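Local structure of hydrogenase maturation factor (Thermoanaerobacter tengcongensis, 3VTH) at residues A[407-412]-A[732-737]; A[425-430]-A[437-442]. The protein probably transfers the carbamoyl group of carbamoyl phosphate, with ATP, to the C-terminal cysteine of HypE during maturation of [NiFe]-hydrogenases. All blocks are in the same frame, centred on the assembly; numbering follows the deposited sequence.

Contact 1: A[407-412]-A[732-737]. With FE (Fe (III) ion), chain I; AP2 (phosphomethylphosphonic acid adenosyl ester), chain H.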
loop_
_atom_site.group_PDB
_atom_site.type_symbol
_atom_site.label_atom_id
_atom_site.label_comp_id
_atom_site.label_asym_id
_atom_site.label_seq_id
_atom_site.Cartn_x
_atom_site.Cartn_y
_atom_site.Cartn_z
ATOM N N GLY A 407 11.872 -5.405 -4.721
ATOM C CA GLY A 407 12.149 -5.520 -6.150
ATOM C C GLY A 407 12.505 -4.174 -6.769
ATOM O O GLY A 407 13.227 -3.371 -6.171
ATOM N N PHE A 408 11.979 -3.937 -7.961
ATOM C CA PHE A 408 12.233 -2.726 -8.735
ATOM C C PHE A 408 10.964 -1.851 -8.777
ATOM O O PHE A 408 10.962 -0.750 -8.222
ATOM C CB PHE A 408 12.774 -3.087 -10.143
ATOM C CG PHE A 408 12.524 -2.030 -11.208
ATOM C CD1 PHE A 408 11.921 -2.380 -12.410
ATOM C CD2 PHE A 408 12.870 -0.698 -11.005
ATOM C CE1 PHE A 408 11.678 -1.422 -13.411
ATOM C CE2 PHE A 408 12.627 0.262 -11.985
ATOM C CZ PHE A 408 12.033 -0.100 -13.198
ATOM N N TYR A 409 9.903 -2.333 -9.419
ATOM C CA TYR A 409 8.647 -1.581 -9.461
ATOM C C TYR A 409 8.018 -1.500 -8.086
ATOM O O TYR A 409 8.044 -2.482 -7.329
ATOM C CB TYR A 409 7.629 -2.256 -10.379
ATOM C CG TYR A 409 8.003 -2.252 -11.840
ATOM C CD1 TYR A 409 7.924 -1.082 -12.598
ATOM C CD2 TYR A 409 8.424 -3.426 -12.467
ATOM C CE1 TYR A 409 8.260 -1.075 -13.967
ATOM C CE2 TYR A 409 8.756 -3.438 -13.835
ATOM C CZ TYR A 409 8.670 -2.261 -14.570
ATOM O OH TYR A 409 9.003 -2.277 -15.907
ATOM N N LYS A 410 7.435 -0.346 -7.774
ATOM C CA LYS A 410 6.601 -0.204 -6.586
ATOM C C LYS A 410 7.335 -0.706 -5.338
ATOM O O LYS A 410 6.768 -1.404 -4.486
ATOM C CB LYS A 410 5.294 -0.987 -6.780
ATOM C CG LYS A 410 4.379 -0.454 -7.921
ATOM C CD LYS A 410 3.222 -1.440 -8.152
ATOM C CE LYS A 410 2.170 -0.945 -9.173
ATOM N NZ LYS A 410 2.735 -0.614 -10.539
ATOM N N ASN A 411 8.607 -0.364 -5.240
ATOM C CA ASN A 411 9.433 -0.983 -4.217
ATOM C C ASN A 411 8.936 -0.761 -2.782
ATOM O O ASN A 411 8.485 0.328 -2.434
ATOM C CB ASN A 411 10.880 -0.532 -4.366
ATOM C CG ASN A 411 11.771 -1.066 -3.242
ATOM O OD1 ASN A 411 12.468 -2.081 -3.394
ATOM N ND2 ASN A 411 11.725 -0.404 -2.114
ATOM N N THR A 412 9.012 -1.823 -1.970
ATOM C CA THR A 412 9.067 -1.694 -0.529
ATOM C C THR A 412 10.222 -2.594 -0.078
ATOM O O THR A 412 10.618 -3.514 -0.803
ATOM C CB THR A 412 7.783 -2.203 0.159
ATOM O OG1 THR A 412 7.567 -3.570 -0.217
ATOM C CG2 THR A 412 6.551 -1.339 -0.226
ATOM N N CYS A 732 -0.543 -7.725 -4.221
ATOM C CA CYS A 732 -0.134 -8.842 -5.053
ATOM C C CYS A 732 0.861 -8.342 -6.102
ATOM O O CYS A 732 1.548 -9.138 -6.732
ATOM C CB CYS A 732 -1.352 -9.525 -5.720
ATOM S SG CYS A 732 -2.293 -8.440 -6.837
ATOM N N ASN A 733 0.943 -7.021 -6.278
ATOM C CA ASN A 733 1.985 -6.441 -7.147
ATOM C C ASN A 733 3.344 -6.407 -6.436
ATOM O O ASN A 733 3.463 -6.897 -5.316
ATOM C CB ASN A 733 1.576 -5.067 -7.697
ATOM C CG ASN A 733 1.441 -4.003 -6.602
ATOM O OD1 ASN A 733 2.316 -3.853 -5.734
ATOM N ND2 ASN A 733 0.347 -3.248 -6.653
ATOM N N ASP A 734 4.360 -5.838 -7.080
ATOM C CA ASP A 734 5.717 -5.897 -6.522
ATOM C C ASP A 734 5.925 -5.194 -5.181
ATOM O O ASP A 734 6.956 -5.397 -4.532
ATOM C CB ASP A 734 6.756 -5.430 -7.549
ATOM C CG ASP A 734 7.051 -6.494 -8.599
ATOM O OD1 ASP A 734 6.409 -7.563 -8.564
ATOM O OD2 ASP A 734 7.940 -6.274 -9.449
ATOM N N GLY A 735 4.955 -4.363 -4.797
ATOM C CA GLY A 735 4.896 -3.781 -3.435
ATOM C C GLY A 735 4.893 -4.839 -2.346
ATOM O O GLY A 735 5.320 -4.575 -1.228
ATOM N N GLY A 736 4.426 -6.044 -2.668
ATOM C CA GLY A 736 4.381 -7.127 -1.667
ATOM C C GLY A 736 5.603 -8.049 -1.642
ATOM O O GLY A 736 5.756 -8.834 -0.721
ATOM N N ILE A 737 6.495 -7.923 -2.626
ATOM C CA ILE A 737 7.636 -8.846 -2.799
ATOM C C ILE A 737 8.535 -8.953 -1.542
ATOM O O ILE A 737 8.936 -10.040 -1.171
ATOM C CB ILE A 737 8.467 -8.426 -4.039
ATOM C CG1 ILE A 737 7.751 -8.845 -5.345
ATOM C CG2 ILE A 737 9.893 -8.914 -3.985
ATOM C CD1 ILE A 737 7.762 -10.359 -5.650
HETATM FE FE FE I . 6.093 -9.266 -9.951
HETATM P PB AP2 H . 6.733 -7.273 -12.447
HETATM O O1B AP2 H . 5.868 -7.588 -13.641
HETATM O O2B AP2 H . 6.957 -8.387 -11.471
HETATM O O3B AP2 H . 7.974 -6.510 -12.836
HETATM C C3A AP2 H . 5.735 -6.046 -11.561
HETATM P PA AP2 H . 4.189 -6.678 -10.846
HETATM O O1A AP2 H . 3.765 -5.489 -9.996
HETATM O O2A AP2 H . 4.255 -8.052 -10.224
HETATM O "O5'" AP2 H . 3.193 -6.836 -12.112
HETATM C "C5'" AP2 H . 2.739 -5.646 -12.746
HETATM C "C4'" AP2 H . 2.162 -6.094 -14.070
HETATM O "O4'" AP2 H . 0.909 -6.743 -13.850
HETATM C "C3'" AP2 H . 1.851 -4.933 -14.993
HETATM O "O3'" AP2 H . 3.038 -4.463 -15.639
HETATM C "C2'" AP2 H . 0.858 -5.595 -15.927
HETATM O "O2'" AP2 H . 1.623 -6.317 -16.900
HETATM C "C1'" AP2 H . 0.086 -6.553 -15.009
HETATM N N9 AP2 H . -1.217 -5.899 -14.691
HETATM C C8 AP2 H . -1.423 -4.750 -14.000
HETATM N N7 AP2 H . -2.743 -4.424 -13.949
HETATM C C5 AP2 H . -3.414 -5.381 -14.618
HETATM C C6 AP2 H . -4.834 -5.654 -14.955
HETATM N N6 AP2 H . -5.828 -4.826 -14.546
HETATM N N1 AP2 H . -5.099 -6.766 -15.695
HETATM C C2 AP2 H . -4.133 -7.620 -16.098
HETATM N N3 AP2 H . -2.822 -7.422 -15.837
HETATM C C4 AP2 H . -2.413 -6.341 -15.115
HETATM O O HOH W 1 9.384 -4.228 -5.544
HETATM O O HOH W 2 10.230 -5.349 -9.524
HETATM O O HOH W 3 8.620 -5.302 -2.320
#
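Lys-410 lays its chain across the amide of Asn-733, the two side chains crossing at about a right angle. Lys-410 CD does most of the touching, 3.5 Å from Asn-733 CG. Two bonds hold the amide. Asn-733 OD1 takes the backbone N of Gly-735 at 2.8 Å, in the carbonyl plane, which makes an Asx turn, and Asn-733 ND2 bonds Ile-381 O. Next along the turn, Asp-734 CB lies 3.2 Å from Tyr-409 O. The carboxylate of Asp-734 swings beside its backbone N (chi1 -77°). Asp-734 OD1 binds the iron at 2.2 Å. Water 2 takes the N-H of Phe-408; its contact with Asp-734 OD2 is very short and doubtful. The Tyr-409 ring stands beside the nucleotide, with AP2 O3B near its plane at the ring edge, 3.1 Å from CD2. At the far end Thr-412 OG1 donates to Gly-735 O at 2.7 Å, tilted 34° from the carbonyl plane, and the same hydroxyl also bonds Ser-738 OG. His-483, His-487 and Asp-507 complete the protein ligands of the iron, and AP2 supplies O2A and O2B. Asp-734 N also donates to AP2 O1A at 3.0 Å. Asp-734 therefore touches the metal through its side chain and the phosphonate through its backbone. With six ligands, the iron probably offsets the charge of the phosphoryl oxygens, in keeping with a nucleotide site of the Kae1-like domain.

Contact 2: A[425-430]-A[437-442]; sequences HHIGDL and NYYIEQ
His-425 and Tyr-438 meet from opposite directions, joined by a hydrogen bond from NE2 to OH of 3.0 Å. The hydroxyl lies in the imidazole plane, and the N-H points at it at 151°. Gln-442 OE1 reaches the same ring edge, 3.1 Å from His-425 CE1, with the amide plane turned 64° from the ring. Ile-427 fills the middle. Its CG2, anti to the backbone N, packs 3.9 Å from Tyr-439 CB and also touches Tyr-438 CD1. Its CD1 rests on Gln-442 CG and on one face of the His-425 ring, near the rim. Leu-430 makes a CH-pi contact: CD1 sits 3.6 Å from the centroid of the Tyr-439 ring, 8° off the normal. A second shell fixes these groups. His-425 ND1 bonds Tyr-446 OH, one turn further along the helix from Gln-442, so both ring nitrogens are used. Tyr-439 OH bonds Val-405 O. Ile-427 and Gly-428 both face Asn-411 in a classic beta bulge. The contact thus seats helix 433-449 on the loop that leads into it from strand 420-423. Ser-467 and Tyr-470 of helix 466-473 touch the helix at Tyr-439 and Ile-440.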
loop_
_atom_site.group_PDB
_atom_site.type_symbol
_atom_site.label_atom_id
_atom_site.label_comp_id
_atom_site.label_asym_id
_atom_site.label_seq_id
_atom_site.Cartn_x
_atom_site.Cartn_y
_atom_site.Cartn_z
ATOM N N HIS A 425 6.479 1.511 4.064
ATOM C CA HIS A 425 5.544 2.165 3.175
ATOM C C HIS A 425 6.092 2.144 1.747
ATOM O O HIS A 425 7.293 2.004 1.536
ATOM C CB HIS A 425 5.277 3.601 3.628
ATOM C CG HIS A 425 6.477 4.507 3.588
ATOM N ND1 HIS A 425 7.432 4.530 4.586
ATOM C CD2 HIS A 425 6.847 5.459 2.693
ATOM C CE1 HIS A 425 8.345 5.446 4.298
ATOM N NE2 HIS A 425 8.014 6.022 3.156
ATOM N N HIS A 426 5.184 2.274 0.785
ATOM C CA HIS A 426 5.533 2.411 -0.634
ATOM C C HIS A 426 6.686 3.392 -0.840
ATOM O O HIS A 426 6.621 4.546 -0.387
ATOM C CB HIS A 426 4.295 2.925 -1.370
ATOM C CG HIS A 426 4.531 3.253 -2.811
ATOM N ND1 HIS A 426 4.679 4.548 -3.266
ATOM C CD2 HIS A 426 4.616 2.460 -3.900
ATOM C CE1 HIS A 426 4.843 4.540 -4.577
ATOM N NE2 HIS A 426 4.791 3.286 -4.989
ATOM N N ILE A 427 7.742 2.932 -1.505
ATOM C CA ILE A 427 8.898 3.771 -1.785
ATOM C C ILE A 427 8.808 4.297 -3.230
ATOM O O ILE A 427 8.990 5.490 -3.461
ATOM C CB ILE A 427 10.239 3.000 -1.567
ATOM C CG1 ILE A 427 10.345 2.493 -0.104
ATOM C CG2 ILE A 427 11.462 3.831 -2.010
ATOM C CD1 ILE A 427 10.399 3.614 0.964
ATOM N N GLY A 428 8.518 3.408 -4.173
ATOM C CA GLY A 428 8.330 3.802 -5.587
ATOM C C GLY A 428 9.209 2.955 -6.500
ATOM O O GLY A 428 9.929 2.084 -6.033
ATOM N N ASP A 429 9.149 3.210 -7.802
ATOM C CA ASP A 429 9.981 2.494 -8.773
ATOM C C ASP A 429 11.444 2.869 -8.537
ATOM O O ASP A 429 11.790 4.039 -8.603
ATOM C CB ASP A 429 9.558 2.875 -10.211
ATOM C CG ASP A 429 8.153 2.391 -10.563
ATOM O OD1 ASP A 429 7.515 1.638 -9.776
ATOM O OD2 ASP A 429 7.672 2.757 -11.657
ATOM N N LEU A 430 12.302 1.889 -8.240
ATOM C CA LEU A 430 13.714 2.184 -7.988
ATOM C C LEU A 430 14.469 2.322 -9.294
ATOM O O LEU A 430 15.255 1.460 -9.651
ATOM C CB LEU A 430 14.373 1.108 -7.128
ATOM C CG LEU A 430 13.970 1.066 -5.669
ATOM C CD1 LEU A 430 15.039 0.322 -4.866
ATOM C CD2 LEU A 430 13.802 2.493 -5.130
ATOM N N ASN A 437 18.234 7.223 -3.479
ATOM C CA ASN A 437 18.682 7.962 -2.285
ATOM C C ASN A 437 17.635 7.941 -1.175
ATOM O O ASN A 437 17.965 7.761 -0.001
ATOM C CB ASN A 437 19.045 9.416 -2.617
ATOM C CG ASN A 437 20.310 9.536 -3.434
ATOM O OD1 ASN A 437 20.590 10.597 -3.998
ATOM N ND2 ASN A 437 21.090 8.458 -3.505
ATOM N N TYR A 438 16.382 8.126 -1.572
ATOM C CA TYR A 438 15.231 8.083 -0.682
ATOM C C TYR A 438 15.006 6.687 -0.077
ATOM O O TYR A 438 14.815 6.552 1.141
ATOM C CB TYR A 438 14.011 8.555 -1.452
ATOM C CG TYR A 438 12.677 8.390 -0.766
ATOM C CD1 TYR A 438 11.611 7.808 -1.446
ATOM C CD2 TYR A 438 12.462 8.830 0.551
ATOM C CE1 TYR A 438 10.359 7.660 -0.846
ATOM C CE2 TYR A 438 11.204 8.659 1.173
ATOM C CZ TYR A 438 10.165 8.090 0.465
ATOM O OH TYR A 438 8.912 7.931 1.028
ATOM N N TYR A 439 15.040 5.664 -0.924
ATOM C CA TYR A 439 15.064 4.279 -0.466
ATOM C C TYR A 439 16.131 4.056 0.608
ATOM O O TYR A 439 15.832 3.547 1.675
ATOM C CB TYR A 439 15.325 3.392 -1.675
ATOM C CG TYR A 439 15.545 1.924 -1.449
ATOM C CD1 TYR A 439 16.827 1.394 -1.497
ATOM C CD2 TYR A 439 14.473 1.051 -1.284
ATOM C CE1 TYR A 439 17.049 0.022 -1.367
ATOM C CE2 TYR A 439 14.680 -0.330 -1.144
ATOM C CZ TYR A 439 15.987 -0.833 -1.181
ATOM O OH TYR A 439 16.243 -2.189 -1.053
ATOM N N ILE A 440 17.366 4.459 0.321
ATOM C CA ILE A 440 18.499 4.254 1.241
ATOM C C ILE A 440 18.269 4.897 2.593
ATOM O O ILE A 440 18.527 4.276 3.623
ATOM C CB ILE A 440 19.847 4.765 0.646
ATOM C CG1 ILE A 440 20.301 3.850 -0.481
ATOM C CG2 ILE A 440 20.937 4.847 1.726
ATOM C CD1 ILE A 440 20.071 2.392 -0.206
ATOM N N GLU A 441 17.766 6.129 2.579
ATOM C CA GLU A 441 17.490 6.889 3.792
ATOM C C GLU A 441 16.337 6.289 4.609
ATOM O O GLU A 441 16.349 6.347 5.841
ATOM C CB GLU A 441 17.191 8.365 3.468
ATOM C CG GLU A 441 15.674 8.710 3.271
ATOM C CD GLU A 441 15.320 10.172 3.581
ATOM O OE1 GLU A 441 16.203 10.926 4.067
ATOM O OE2 GLU A 441 14.153 10.576 3.339
ATOM N N GLN A 442 15.332 5.744 3.927
ATOM C CA GLN A 442 14.231 5.099 4.623
ATOM C C GLN A 442 14.686 3.815 5.301
ATOM O O GLN A 442 14.261 3.523 6.417
ATOM C CB GLN A 442 13.041 4.863 3.684
ATOM C CG GLN A 442 12.304 6.163 3.335
ATOM C CD GLN A 442 11.954 6.997 4.564
ATOM O OE1 GLN A 442 11.064 6.643 5.340
ATOM N NE2 GLN A 442 12.658 8.109 4.745
#

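From the N terminus, the chain leaves strand 402-404 and enters 407-412, the first half of contact 1. Strands 414-417 and 420-423 follow as a hairpin, and then come 425-430 and helix 433-449. Contact 2 closes this short loop, with six residues between its segments. Contact 1 closes only after 319 intervening residues, when 732-737 runs into the start of helix 737-749. Contact 2 therefore lies wholly within the larger loop. The two also touch: Asp-429 OD1 probably bonds Lys-410 N at 2.8 Å. Together they connect helix 433-449, through two adjoining loops, to the second Kae1-like subdomain at the iron.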